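Local structure of glycine betaine/carnitine/choline ABC transporter (Staphylococcus aureus subsp. aureus Mu50, 3O66) at residues 14-18 with 19-23. The protein probably binds glycine betaine, carnitine or choline as the substrate-binding component of an ABC uptake system. Numbering follows the deposited sequence.
Sequences TALST and SESQI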
ATOM      1  N   THR A  14       1.582  -1.827 -15.159  1.00 22.65           N
ATOM      2  CA  THR A  14       0.194  -1.888 -14.754  1.00 23.11           C
ATOM      3  C   THR A  14      -0.059  -0.924 -13.597  1.00 23.36           C
ATOM      4  O   THR A  14       0.796  -0.779 -12.673  1.00 23.09           O
ATOM      5  CB  THR A  14      -0.225  -3.272 -14.278  1.00 22.50           C
ATOM      6  OG1 THR A  14       0.463  -3.557 -13.050  1.00 22.87           O
ATOM      7  CG2 THR A  14       0.077  -4.314 -15.307  1.00 23.65           C
ATOM      8  N   ALA A  15      -1.216  -0.269 -13.649  1.00 24.38           N
ATOM      9  CA  ALA A  15      -1.632   0.600 -12.560  1.00 24.30           C
ATOM     10  C   ALA A  15      -3.095   0.392 -12.241  1.00 25.75           C
ATOM     11  O   ALA A  15      -3.924   0.170 -13.165  1.00 26.76           O
ATOM     12  CB  ALA A  15      -1.369   2.030 -12.913  1.00 24.88           C
ATOM     13  N   LEU A  16      -3.414   0.454 -10.942  1.00 24.86           N
ATOM     14  CA  LEU A  16      -4.779   0.376 -10.451  1.00 25.89           C
ATOM     15  C   LEU A  16      -5.392   1.760 -10.656  1.00 26.70           C
ATOM     16  O   LEU A  16      -4.678   2.712 -10.987  1.00 25.51           O
ATOM     17  CB  LEU A  16      -4.806   0.009  -8.935  1.00 25.34           C
ATOM     18  CG  LEU A  16      -4.145  -1.312  -8.511  1.00 25.27           C
ATOM     19  CD1 LEU A  16      -4.111  -1.417  -6.990  1.00 26.57           C
ATOM     20  CD2 LEU A  16      -4.857  -2.536  -9.142  1.00 25.40           C
ATOM     21  N   SER A  17      -6.699   1.887 -10.450  1.00 28.31           N
ATOM     22  CA  SER A  17      -7.343   3.214 -10.453  1.00 30.12           C
ATOM     23  C   SER A  17      -7.068   4.091  -9.218  1.00 30.44           C
ATOM     24  O   SER A  17      -7.553   5.238  -9.146  1.00 32.86           O
ATOM     25  CB  SER A  17      -8.868   3.106 -10.735  1.00 32.32           C
ATOM     26  OG  SER A  17      -9.458   2.110  -9.908  1.00 35.38           O
ATOM     27  N   THR A  18      -6.260   3.605  -8.285  1.00 28.98           N
ATOM     28  CA  THR A  18      -5.981   4.325  -7.034  1.00 28.06           C
ATOM     29  C   THR A  18      -4.881   5.342  -7.306  1.00 27.32           C
ATOM     30  O   THR A  18      -4.032   5.110  -8.171  1.00 26.24           O
ATOM     31  CB  THR A  18      -5.489   3.378  -5.930  1.00 27.76           C
ATOM     32  OG1 THR A  18      -4.227   2.789  -6.314  1.00 26.54           O
ATOM     33  CG2 THR A  18      -6.516   2.272  -5.662  1.00 28.02           C
ATOM     34  N   SER A  19      -4.924   6.479  -6.620  1.00 26.64           N
ATOM     35  CA  SER A  19      -3.869   7.488  -6.782  1.00 26.61           C
ATOM     36  C   SER A  19      -2.511   6.918  -6.410  1.00 24.73           C
ATOM     37  O   SER A  19      -1.520   7.193  -7.062  1.00 24.00           O
ATOM     38  CB  SER A  19      -4.147   8.736  -5.941  1.00 26.41           C
ATOM     39  OG  SER A  19      -5.344   9.318  -6.396  1.00 29.10           O
ATOM     40  N   GLU A  20      -2.492   6.088  -5.379  1.00 23.81           N
ATOM     41  CA  GLU A  20      -1.277   5.476  -4.924  1.00 23.39           C
ATOM     42  C   GLU A  20      -0.556   4.696  -6.033  1.00 22.96           C
ATOM     43  O   GLU A  20       0.649   4.897  -6.285  1.00 21.89           O
ATOM     44  CB  GLU A  20      -1.608   4.532  -3.782  1.00 23.69           C
ATOM     45  CG  GLU A  20      -0.372   3.905  -3.184  1.00 25.48           C
ATOM     46  CD  GLU A  20      -0.658   3.304  -1.821  1.00 26.43           C
ATOM     47  OE1 GLU A  20      -0.999   4.081  -0.902  1.00 26.68           O
ATOM     48  OE2 GLU A  20      -0.543   2.074  -1.687  1.00 25.12           O
ATOM     49  N   SER A  21      -1.288   3.790  -6.673  1.00 22.78           N
ATOM     50  CA  SER A  21      -0.739   3.027  -7.791  1.00 22.61           C
ATOM     51  C   SER A  21      -0.323   3.942  -8.946  1.00 23.23           C
ATOM     52  O   SER A  21       0.740   3.735  -9.574  1.00 23.32           O
ATOM     53  CB  SER A  21      -1.736   1.977  -8.259  1.00 22.40           C
ATOM     54  OG  SER A  21      -1.267   1.363  -9.439  1.00 23.43           O
ATOM     55  N   GLN A  22      -1.137   4.961  -9.221  1.00 23.25           N
ATOM     56  CA  GLN A  22      -0.821   5.856 -10.336  1.00 23.88           C
ATOM     57  C   GLN A  22       0.436   6.696 -10.060  1.00 23.23           C
ATOM     58  O   GLN A  22       1.277   6.853 -10.950  1.00 23.90           O
ATOM     59  CB  GLN A  22      -2.020   6.703 -10.736  1.00 24.70           C
ATOM     60  CG  GLN A  22      -3.196   5.814 -11.194  1.00 28.01           C
ATOM     61  CD  GLN A  22      -4.465   6.580 -11.383  1.00 34.10           C
ATOM     62  OE1 GLN A  22      -4.728   7.570 -10.688  1.00 36.36           O
ATOM     63  NE2 GLN A  22      -5.284   6.128 -12.332  1.00 36.05           N
ATOM     64  N   ILE A  23       0.553   7.211  -8.847  1.00 20.96           N
ATOM     65  CA  ILE A  23       1.769   7.937  -8.418  1.00 20.97           C
ATOM     66  C   ILE A  23       3.043   7.092  -8.622  1.00 20.66           C
ATOM     67  O   ILE A  23       3.984   7.519  -9.336  1.00 21.14           O
ATOM     68  CB  ILE A  23       1.644   8.484  -6.966  1.00 20.58           C
ATOM     69  CG1 ILE A  23       0.554   9.559  -6.889  1.00 21.05           C
ATOM     70  CG2 ILE A  23       3.057   9.072  -6.408  1.00 19.84           C
ATOM     71  CD1 ILE A  23       0.051   9.834  -5.441  1.00 20.61           C
TER
HETATM   72  O   HOH W   1       0.459  -0.655  -9.933  1.00 21.07           O
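Ser21, in the first turn of helix 19-35, reaches back with its hydroxyl to the backbone N of Leu16 at the end of strand 12-16. Its CB lies between Leu16 CB, at 3.7 Å, and Thr18 OG1, at 3.3 Å. With chi1 at 173°, OG is anti to the backbone N, which brings it to the Ala15-Leu16 backbone. There it accepts a hydrogen bond from Leu16 N (2.8 Å, N-H...O 157°) while passing 3.2 Å from Ala15 CA. A water 2.7 Å from Ser21 OG bridges to Thr14 O, to which it can donate; the hydroxyl thus joins the strand both directly and through solvent.

Thr18 is the N-cap. Its OG1 stands between its own N and carbonyl carbon, which places OG1 where it accepts from Ser21 N at 3.1 Å, while Thr18 O begins the helical pattern by accepting from Gln22 N, also at 3.1 Å. Gln22 lays CG against the carbonyl oxygens of Leu16 and Thr18 (Leu16 O to CG 3.4 Å), and its NE2 is hydrogen-bonded to Asn46 OD1 in strand 43-48, the next strand of this beta-alpha-beta unit. The Glu20 carboxylate is hydrogen-bonded elsewhere, OE1 to Thr198 and Asn257, OE2 to Tyr70 and Asn114.

Strand 14-16 and the first turn 19-23 run at 154°, roughly antiparallel. Thr18 OG1 accepts from Ser21 N and Ser21 OG accepts from Leu16 N, an arrangement that ties the helix start to the strand end through polar bonds rather than apolar contact alone.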